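Local coordinates for protein putative NAD(P)H-flavin oxidoreductase (Neisseria meningitidis serogroup A / serotype 4A, PDB 6WT2) that binds flavin mononucleotide and probably uses NAD(P)H to reduce nitro compounds, as expected of a nitroreductase-family enzyme related to NfsB, at residues Ser84-Phe89 with Ser197-Phe202; Ala91-Arg96 with Ala140-Cys145. All blocks are in the same frame, centred on the assembly; numbering follows the deposited sequence.

Interaction 1 of 2, residues Ser84-Phe89 with Ser197-Phe202; sequences SHLVVF and SVAATF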
ATOM      1  N   SER A  84       7.057  -9.372 -19.137  1.00 23.02           N
ATOM      2  CA  SER A  84       8.105  -8.460 -19.572  1.00 22.74           C
ATOM      3  C   SER A  84       9.058  -8.137 -18.424  1.00 25.01           C
ATOM      4  O   SER A  84      10.281  -8.293 -18.548  1.00 22.30           O
ATOM      5  CB  SER A  84       7.483  -7.181 -20.134  1.00 22.62           C
ATOM      6  OG  SER A  84       8.491  -6.242 -20.446  1.00 22.38           O
ATOM      7  N   HIS A  85       8.511  -7.682 -17.300  1.00 23.88           N
ATOM      8  CA  HIS A  85       9.302  -7.258 -16.162  1.00 21.83           C
ATOM      9  C   HIS A  85       8.784  -7.900 -14.883  1.00 21.52           C
ATOM     10  O   HIS A  85       7.596  -8.209 -14.757  1.00 24.46           O
ATOM     11  CB  HIS A  85       9.286  -5.724 -16.009  1.00 23.07           C
ATOM     12  CG  HIS A  85      10.121  -4.999 -17.019  1.00 22.10           C
ATOM     13  ND1 HIS A  85       9.802  -4.955 -18.359  1.00 21.52           N
ATOM     14  CD2 HIS A  85      11.251  -4.264 -16.876  1.00 22.43           C
ATOM     15  CE1 HIS A  85      10.709  -4.235 -19.001  1.00 21.53           C
ATOM     16  NE2 HIS A  85      11.595  -3.800 -18.124  1.00 21.63           N
ATOM     17  N   LEU A  86       9.704  -8.097 -13.942  1.00 26.09           N
ATOM     18  CA  LEU A  86       9.402  -8.536 -12.585  1.00 21.33           C
ATOM     19  C   LEU A  86      10.110  -7.612 -11.603  1.00 20.92           C
ATOM     20  O   LEU A  86      11.301  -7.328 -11.765  1.00 20.88           O
ATOM     21  CB  LEU A  86       9.858  -9.979 -12.370  1.00 24.25           C
ATOM     22  CG  LEU A  86       9.892 -10.521 -10.943  1.00 23.50           C
ATOM     23  CD1 LEU A  86       8.501 -10.614 -10.332  1.00 22.94           C
ATOM     24  CD2 LEU A  86      10.577 -11.891 -10.941  1.00 26.74           C
ATOM     25  N   VAL A  87       9.383  -7.150 -10.591  1.00 20.66           N
ATOM     26  CA  VAL A  87       9.940  -6.323  -9.522  1.00 20.37           C
ATOM     27  C   VAL A  87       9.707  -7.052  -8.207  1.00 20.40           C
ATOM     28  O   VAL A  87       8.579  -7.469  -7.912  1.00 20.48           O
ATOM     29  CB  VAL A  87       9.303  -4.920  -9.489  1.00 23.49           C
ATOM     30  CG1 VAL A  87       9.874  -4.088  -8.330  1.00 21.64           C
ATOM     31  CG2 VAL A  87       9.526  -4.193 -10.812  1.00 27.56           C
ATOM     32  N   VAL A  88      10.770  -7.238  -7.441  1.00 21.12           N
ATOM     33  CA  VAL A  88      10.684  -7.746  -6.080  1.00 20.52           C
ATOM     34  C   VAL A  88      10.988  -6.568  -5.170  1.00 21.58           C
ATOM     35  O   VAL A  88      12.060  -5.955  -5.276  1.00 23.74           O
ATOM     36  CB  VAL A  88      11.659  -8.908  -5.837  1.00 20.97           C
ATOM     37  CG1 VAL A  88      11.591  -9.359  -4.376  1.00 21.91           C
ATOM     38  CG2 VAL A  88      11.376 -10.069  -6.815  1.00 23.04           C
ATOM     39  N   PHE A  89      10.048  -6.246  -4.294  1.00 20.33           N
ATOM     40  CA  PHE A  89      10.161  -5.114  -3.389  1.00 19.92           C
ATOM     41  C   PHE A  89      10.871  -5.547  -2.117  1.00 19.82           C
ATOM     42  O   PHE A  89      10.495  -6.545  -1.494  1.00 20.08           O
ATOM     43  CB  PHE A  89       8.779  -4.550  -3.041  1.00 24.91           C
ATOM     44  CG  PHE A  89       8.043  -3.953  -4.207  1.00 25.89           C
ATOM     45  CD1 PHE A  89       7.994  -2.581  -4.379  1.00 25.03           C
ATOM     46  CD2 PHE A  89       7.382  -4.766  -5.126  1.00 28.27           C
ATOM     47  CE1 PHE A  89       7.300  -2.022  -5.442  1.00 30.40           C
ATOM     48  CE2 PHE A  89       6.701  -4.222  -6.205  1.00 21.71           C
ATOM     49  CZ  PHE A  89       6.646  -2.851  -6.356  1.00 24.67           C
ATOM     50  N   SER A 197       9.552  -8.099   0.681  1.00 20.10           N
ATOM     51  CA  SER A 197       8.255  -7.578   1.084  1.00 19.94           C
ATOM     52  C   SER A 197       7.101  -8.131   0.259  1.00 20.77           C
ATOM     53  O   SER A 197       6.122  -8.655   0.812  1.00 22.85           O
ATOM     54  CB  SER A 197       8.266  -6.047   0.977  1.00 19.85           C
ATOM     55  OG  SER A 197       6.982  -5.537   1.273  1.00 27.99           O
ATOM     56  N   VAL A 198       7.200  -8.013  -1.068  1.00 21.76           N
ATOM     57  CA  VAL A 198       6.138  -8.342  -2.018  1.00 20.90           C
ATOM     58  C   VAL A 198       6.761  -8.283  -3.410  1.00 23.35           C
ATOM     59  O   VAL A 198       7.872  -7.764  -3.576  1.00 22.71           O
ATOM     60  CB  VAL A 198       4.952  -7.358  -1.874  1.00 19.54           C
ATOM     61  CG1 VAL A 198       5.388  -5.957  -2.308  1.00 19.11           C
ATOM     62  CG2 VAL A 198       3.681  -7.848  -2.623  1.00 21.46           C
ATOM     63  N   ALA A 199       6.085  -8.840  -4.416  1.00 20.90           N
ATOM     64  CA  ALA A 199       6.563  -8.780  -5.794  1.00 21.56           C
ATOM     65  C   ALA A 199       5.427  -8.327  -6.703  1.00 21.77           C
ATOM     66  O   ALA A 199       4.259  -8.286  -6.305  1.00 20.37           O
ATOM     67  CB  ALA A 199       7.124 -10.135  -6.260  1.00 19.45           C
ATOM     68  N   ALA A 200       5.787  -7.965  -7.933  1.00 20.08           N
ATOM     69  CA  ALA A 200       4.809  -7.620  -8.958  1.00 23.94           C
ATOM     70  C   ALA A 200       5.369  -7.977 -10.329  1.00 21.82           C
ATOM     71  O   ALA A 200       6.556  -7.794 -10.576  1.00 21.35           O
ATOM     72  CB  ALA A 200       4.465  -6.132  -8.932  1.00 23.98           C
ATOM     73  N   THR A 201       4.505  -8.463 -11.214  1.00 21.12           N
ATOM     74  CA  THR A 201       4.846  -8.674 -12.610  1.00 22.75           C
ATOM     75  C   THR A 201       4.222  -7.573 -13.457  1.00 22.29           C
ATOM     76  O   THR A 201       3.209  -6.983 -13.086  1.00 20.83           O
ATOM     77  CB  THR A 201       4.368 -10.053 -13.095  1.00 20.52           C
ATOM     78  OG1 THR A 201       2.936 -10.166 -12.960  1.00 20.62           O
ATOM     79  CG2 THR A 201       5.020 -11.154 -12.270  1.00 22.04           C
ATOM     80  N   PHE A 202       4.831  -7.309 -14.611  1.00 20.75           N
ATOM     81  CA  PHE A 202       4.335  -6.306 -15.545  1.00 24.69           C
ATOM     82  C   PHE A 202       4.518  -6.791 -16.967  1.00 24.68           C
ATOM     83  O   PHE A 202       5.538  -7.408 -17.294  1.00 22.27           O
ATOM     84  CB  PHE A 202       5.067  -4.962 -15.420  1.00 22.07           C
ATOM     85  CG  PHE A 202       4.946  -4.319 -14.073  1.00 25.17           C
ATOM     86  CD1 PHE A 202       3.958  -3.380 -13.827  1.00 20.76           C
ATOM     87  CD2 PHE A 202       5.843  -4.628 -13.061  1.00 26.37           C
ATOM     88  CE1 PHE A 202       3.846  -2.785 -12.576  1.00 20.46           C
ATOM     89  CE2 PHE A 202       5.739  -4.035 -11.808  1.00 28.38           C
ATOM     90  CZ  PHE A 202       4.732  -3.120 -11.562  1.00 20.10           C
TER
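Phe89 and Val198 lie side by side on one face of the central antiparallel sheet of this nitroreductase fold, pointing the same way, with CD2 of Phe89 3.7 Å from CG1 of Val198. That methyl reaches the ring because it sits between its own backbone N and carbonyl carbon (chi1 67°). The ring of Phe89 swings anti to its carbonyl carbon (chi1 -65°), which brings the CE2 edge up to Ala200 CB, 4.0 Å away, while CG1 of Val87 covers one ring face, displaced toward the rim. Further along, CG2 of Val87 meets CE2 of Phe202 at 3.9 Å. Val198 also lies close to the bound FMN. On the other face Leu86 slants across Thr201, CD1 to CG2 4.0 Å, and Thr201 OG1 is hydrogen-bonded to Tyr25 OH. Val87 N reaches Ala200 O at 2.9 Å, almost straight at 178°. At one end Ser84 and His85 both face Phe202 in a classic beta bulge, where Ser84 OG bonds His85 ND1 at 2.8 Å in the imidazole plane. His85, Val87 and Ala200 thus spend backbone groups across the pair, Leu86, Val88, Ala199 and Thr201 turn theirs to flanking strands, and Val87, Phe89 and Phe202 offer apolar side chains to helices 33-44 and 138-162.

Interaction 2 of 2, residues Ala91-Arg96 with Ala140-Cys145; sequences AKKNAR and ALFDWC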
ATOM      1  N   ALA A  91      12.066  -4.227   1.775  1.00 25.18           N
ATOM      2  CA  ALA A  91      11.802  -3.245   2.812  1.00 25.20           C
ATOM      3  C   ALA A  91      12.987  -3.177   3.770  1.00 21.89           C
ATOM      4  O   ALA A  91      13.664  -4.180   4.028  1.00 21.06           O
ATOM      5  CB  ALA A  91      10.489  -3.572   3.561  1.00 19.47           C
ATOM      6  N   LYS A  92      13.242  -1.980   4.291  1.00 21.00           N
ATOM      7  CA  LYS A  92      14.339  -1.773   5.230  1.00 20.03           C
ATOM      8  C   LYS A  92      14.112  -2.534   6.533  1.00 20.30           C
ATOM      9  O   LYS A  92      13.018  -2.478   7.116  1.00 20.09           O
ATOM     10  CB  LYS A  92      14.481  -0.288   5.531  1.00 20.83           C
ATOM     11  CG  LYS A  92      15.763   0.058   6.276  1.00 21.34           C
ATOM     12  CD  LYS A  92      16.970  -0.204   5.389  1.00 21.78           C
ATOM     13  CE  LYS A  92      18.309  -0.021   6.121  1.00 28.74           C
ATOM     14  NZ  LYS A  92      18.561  -1.137   7.087  1.00 24.89           N
ATOM     15  N   LYS A  93      15.146  -3.236   6.997  1.00 20.82           N
ATOM     16  CA  LYS A  93      15.158  -3.837   8.324  1.00 21.20           C
ATOM     17  C   LYS A  93      15.733  -2.860   9.349  1.00 22.94           C
ATOM     18  O   LYS A  93      16.607  -2.044   9.038  1.00 25.95           O
ATOM     19  CB  LYS A  93      15.982  -5.131   8.342  1.00 21.81           C
ATOM     20  CG  LYS A  93      15.392  -6.260   7.491  1.00 21.82           C
ATOM     21  CD  LYS A  93      16.151  -7.558   7.702  1.00 25.46           C
ATOM     22  CE  LYS A  93      15.529  -8.709   6.924  1.00 29.81           C
ATOM     23  NZ  LYS A  93      16.341  -9.957   7.037  1.00 32.79           N
ATOM     24  N   ASN A  94      15.243  -2.974  10.587  1.00 23.41           N
ATOM     25  CA  ASN A  94      15.744  -2.213  11.735  1.00 28.53           C
ATOM     26  C   ASN A  94      15.846  -0.725  11.419  1.00 25.98           C
ATOM     27  O   ASN A  94      16.878  -0.086  11.627  1.00 22.79           O
ATOM     28  CB  ASN A  94      17.084  -2.771  12.213  1.00 36.95           C
ATOM     29  CG  ASN A  94      16.970  -4.219  12.655  1.00 43.26           C
ATOM     30  OD1 ASN A  94      17.564  -5.113  12.053  1.00 47.44           O
ATOM     31  ND2 ASN A  94      16.178  -4.459  13.695  1.00 43.83           N
ATOM     32  N   ALA A  95      14.754  -0.180  10.886  1.00 24.30           N
ATOM     33  CA  ALA A  95      14.652   1.251  10.606  1.00 24.63           C
ATOM     34  C   ALA A  95      14.241   2.017  11.869  1.00 24.34           C
ATOM     35  O   ALA A  95      13.227   2.717  11.917  1.00 20.55           O
ATOM     36  CB  ALA A  95      13.673   1.489   9.462  1.00 30.88           C
ATOM     37  N   ARG A  96      15.068   1.867  12.907  1.00 24.60           N
ATOM     38  CA  ARG A  96      14.884   2.586  14.160  1.00 25.56           C
ATOM     39  C   ARG A  96      15.113   4.085  13.973  1.00 25.66           C
ATOM     40  O   ARG A  96      15.837   4.524  13.074  1.00 24.89           O
ATOM     41  CB  ARG A  96      15.854   2.066  15.224  1.00 26.94           C
ATOM     42  CG  ARG A  96      15.610   0.641  15.674  1.00 33.62           C
ATOM     43  CD  ARG A  96      16.733   0.175  16.597  1.00 36.52           C
ATOM     44  NE  ARG A  96      17.061   1.184  17.601  1.00 34.82           N
ATOM     45  CZ  ARG A  96      16.446   1.312  18.775  1.00 40.04           C
ATOM     46  NH1 ARG A  96      15.450   0.497  19.112  1.00 34.79           N
ATOM     47  NH2 ARG A  96      16.826   2.266  19.615  1.00 45.09           N
ATOM     48  N   ALA A 140       8.008  -6.337  13.972  1.00 32.88           N
ATOM     49  CA  ALA A 140       7.046  -5.242  13.851  1.00 29.93           C
ATOM     50  C   ALA A 140       7.674  -4.039  13.163  1.00 27.46           C
ATOM     51  O   ALA A 140       7.033  -3.376  12.338  1.00 24.60           O
ATOM     52  CB  ALA A 140       6.509  -4.853  15.227  1.00 26.84           C
ATOM     53  N   LEU A 141       8.937  -3.755  13.481  1.00 26.28           N
ATOM     54  CA  LEU A 141       9.664  -2.698  12.793  1.00 28.72           C
ATOM     55  C   LEU A 141       9.798  -2.995  11.302  1.00 19.83           C
ATOM     56  O   LEU A 141       9.596  -2.106  10.467  1.00 20.16           O
ATOM     57  CB  LEU A 141      11.030  -2.527  13.455  1.00 26.82           C
ATOM     58  CG  LEU A 141      11.896  -1.284  13.301  1.00 24.35           C
ATOM     59  CD1 LEU A 141      11.143   0.033  13.340  1.00 25.76           C
ATOM     60  CD2 LEU A 141      12.906  -1.321  14.434  1.00 33.97           C
ATOM     61  N   PHE A 142      10.144  -4.238  10.944  1.00 19.99           N
ATOM     62  CA  PHE A 142      10.235  -4.598   9.530  1.00 22.10           C
ATOM     63  C   PHE A 142       8.868  -4.508   8.855  1.00 23.42           C
ATOM     64  O   PHE A 142       8.751  -4.015   7.725  1.00 21.01           O
ATOM     65  CB  PHE A 142      10.830  -6.006   9.391  1.00 20.90           C
ATOM     66  CG  PHE A 142      10.823  -6.545   7.975  1.00 20.72           C
ATOM     67  CD1 PHE A 142      11.609  -5.967   6.988  1.00 20.90           C
ATOM     68  CD2 PHE A 142      10.043  -7.645   7.644  1.00 21.52           C
ATOM     69  CE1 PHE A 142      11.610  -6.466   5.692  1.00 22.91           C
ATOM     70  CE2 PHE A 142      10.041  -8.154   6.350  1.00 22.61           C
ATOM     71  CZ  PHE A 142      10.814  -7.564   5.374  1.00 21.67           C
ATOM     72  N   ASP A 143       7.818  -4.971   9.542  1.00 22.04           N
ATOM     73  CA  ASP A 143       6.471  -4.924   8.977  1.00 23.75           C
ATOM     74  C   ASP A 143       6.000  -3.490   8.749  1.00 21.45           C
ATOM     75  O   ASP A 143       5.270  -3.226   7.784  1.00 20.20           O
ATOM     76  CB  ASP A 143       5.505  -5.688   9.887  1.00 30.13           C
ATOM     77  CG  ASP A 143       5.434  -7.192   9.543  1.00 52.48           C
ATOM     78  OD1 ASP A 143       5.991  -7.602   8.493  1.00 52.38           O
ATOM     79  OD2 ASP A 143       4.815  -7.966  10.317  1.00 53.05           O
ATOM     80  N   TRP A 144       6.408  -2.560   9.620  1.00 21.00           N
ATOM     81  CA  TRP A 144       6.159  -1.138   9.389  1.00 20.72           C
ATOM     82  C   TRP A 144       6.700  -0.689   8.036  1.00 20.59           C
ATOM     83  O   TRP A 144       5.993  -0.050   7.247  1.00 19.64           O
ATOM     84  CB  TRP A 144       6.777  -0.315  10.523  1.00 20.54           C
ATOM     85  CG  TRP A 144       6.606   1.175  10.373  1.00 21.11           C
ATOM     86  CD1 TRP A 144       5.431   1.862  10.230  1.00 24.08           C
ATOM     87  CD2 TRP A 144       7.649   2.157  10.365  1.00 27.27           C
ATOM     88  NE1 TRP A 144       5.685   3.219  10.124  1.00 22.76           N
ATOM     89  CE2 TRP A 144       7.039   3.419  10.204  1.00 22.40           C
ATOM     90  CE3 TRP A 144       9.045   2.089  10.468  1.00 26.49           C
ATOM     91  CZ2 TRP A 144       7.774   4.603  10.152  1.00 28.99           C
ATOM     92  CZ3 TRP A 144       9.772   3.264  10.408  1.00 26.65           C
ATOM     93  CH2 TRP A 144       9.136   4.508  10.262  1.00 27.29           C
ATOM     94  N   CYS A 145       7.952  -1.044   7.728  1.00 20.15           N
ATOM     95  CA  CYS A 145       8.506  -0.660   6.432  1.00 19.44           C
ATOM     96  C   CYS A 145       7.793  -1.380   5.289  1.00 18.56           C
ATOM     97  O   CYS A 145       7.525  -0.771   4.250  1.00 18.47           O
ATOM     98  CB  CYS A 145      10.013  -0.916   6.409  1.00 18.89           C
ATOM     99  SG  CYS A 145      10.876   0.194   7.568  1.00 22.08           S
TER
HETATM  100  O   HOH W   1      12.532  -1.815   9.831  1.00 21.27           O
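Ala91 CB rests against the helix at Cys145 and Phe142, where a strand of the nitroreductase sheet runs out into a loop along helix 138-162. Its methyl fits between two helix side chains, 3.9 Å from Cys145 CB and 3.8 Å from Phe142 CE1. The Phe142 ring, CG lying opposite Phe142's own backbone N (chi1 173°), turns its edge to the strand so that CE1 lies 3.5 Å from Ala91 O in the ring plane, and CG of Lys93 approaches CD1 obliquely. The loop's own bump is Ala95, the centre of an inverse gamma turn: its methyl presses on Cys145 SG at 3.6 Å. Leu141 is the helix's answering bump, its two methyls parting around the loop, CD1 toward Ala95 O and CD2 3.6 Å from Arg96 CG, the side chains of Leu141 and Arg96 crossing at about a right angle. Trp144 brings CZ3 edge-on to Ala95 O, while its NE1 bonds Glu171 of the second subunit, an FMN-binding residue. No direct hydrogen bond spans the two segments. A water bridges them instead, donating to Lys92 O at 2.8 Å, accepting from Ala95 N and giving a weak bond to Leu141 O at 3.0 Å.

Both contacts draw on strand 85-92, interaction 1 on its first part and interaction 2 where it ends and becomes loop, and they meet where Ser197 CB lies 4.2 Å from Ala91 CB. Interaction 1 is the deeper of the two: every touching residue is buried, and strand pairs with strand through direct backbone bonds. Interaction 2 lies further from the chain centre, has an exposed residue at its margin, and joins strand and loop to helix by shape and one bridging water. Helix 138-162 serves both, its later part covering the sheet face of Phe89 and its earlier part receiving the loop. The pair illustrates how one strand offers backbone bonds to its neighbour strand and side-chain packing to a helix.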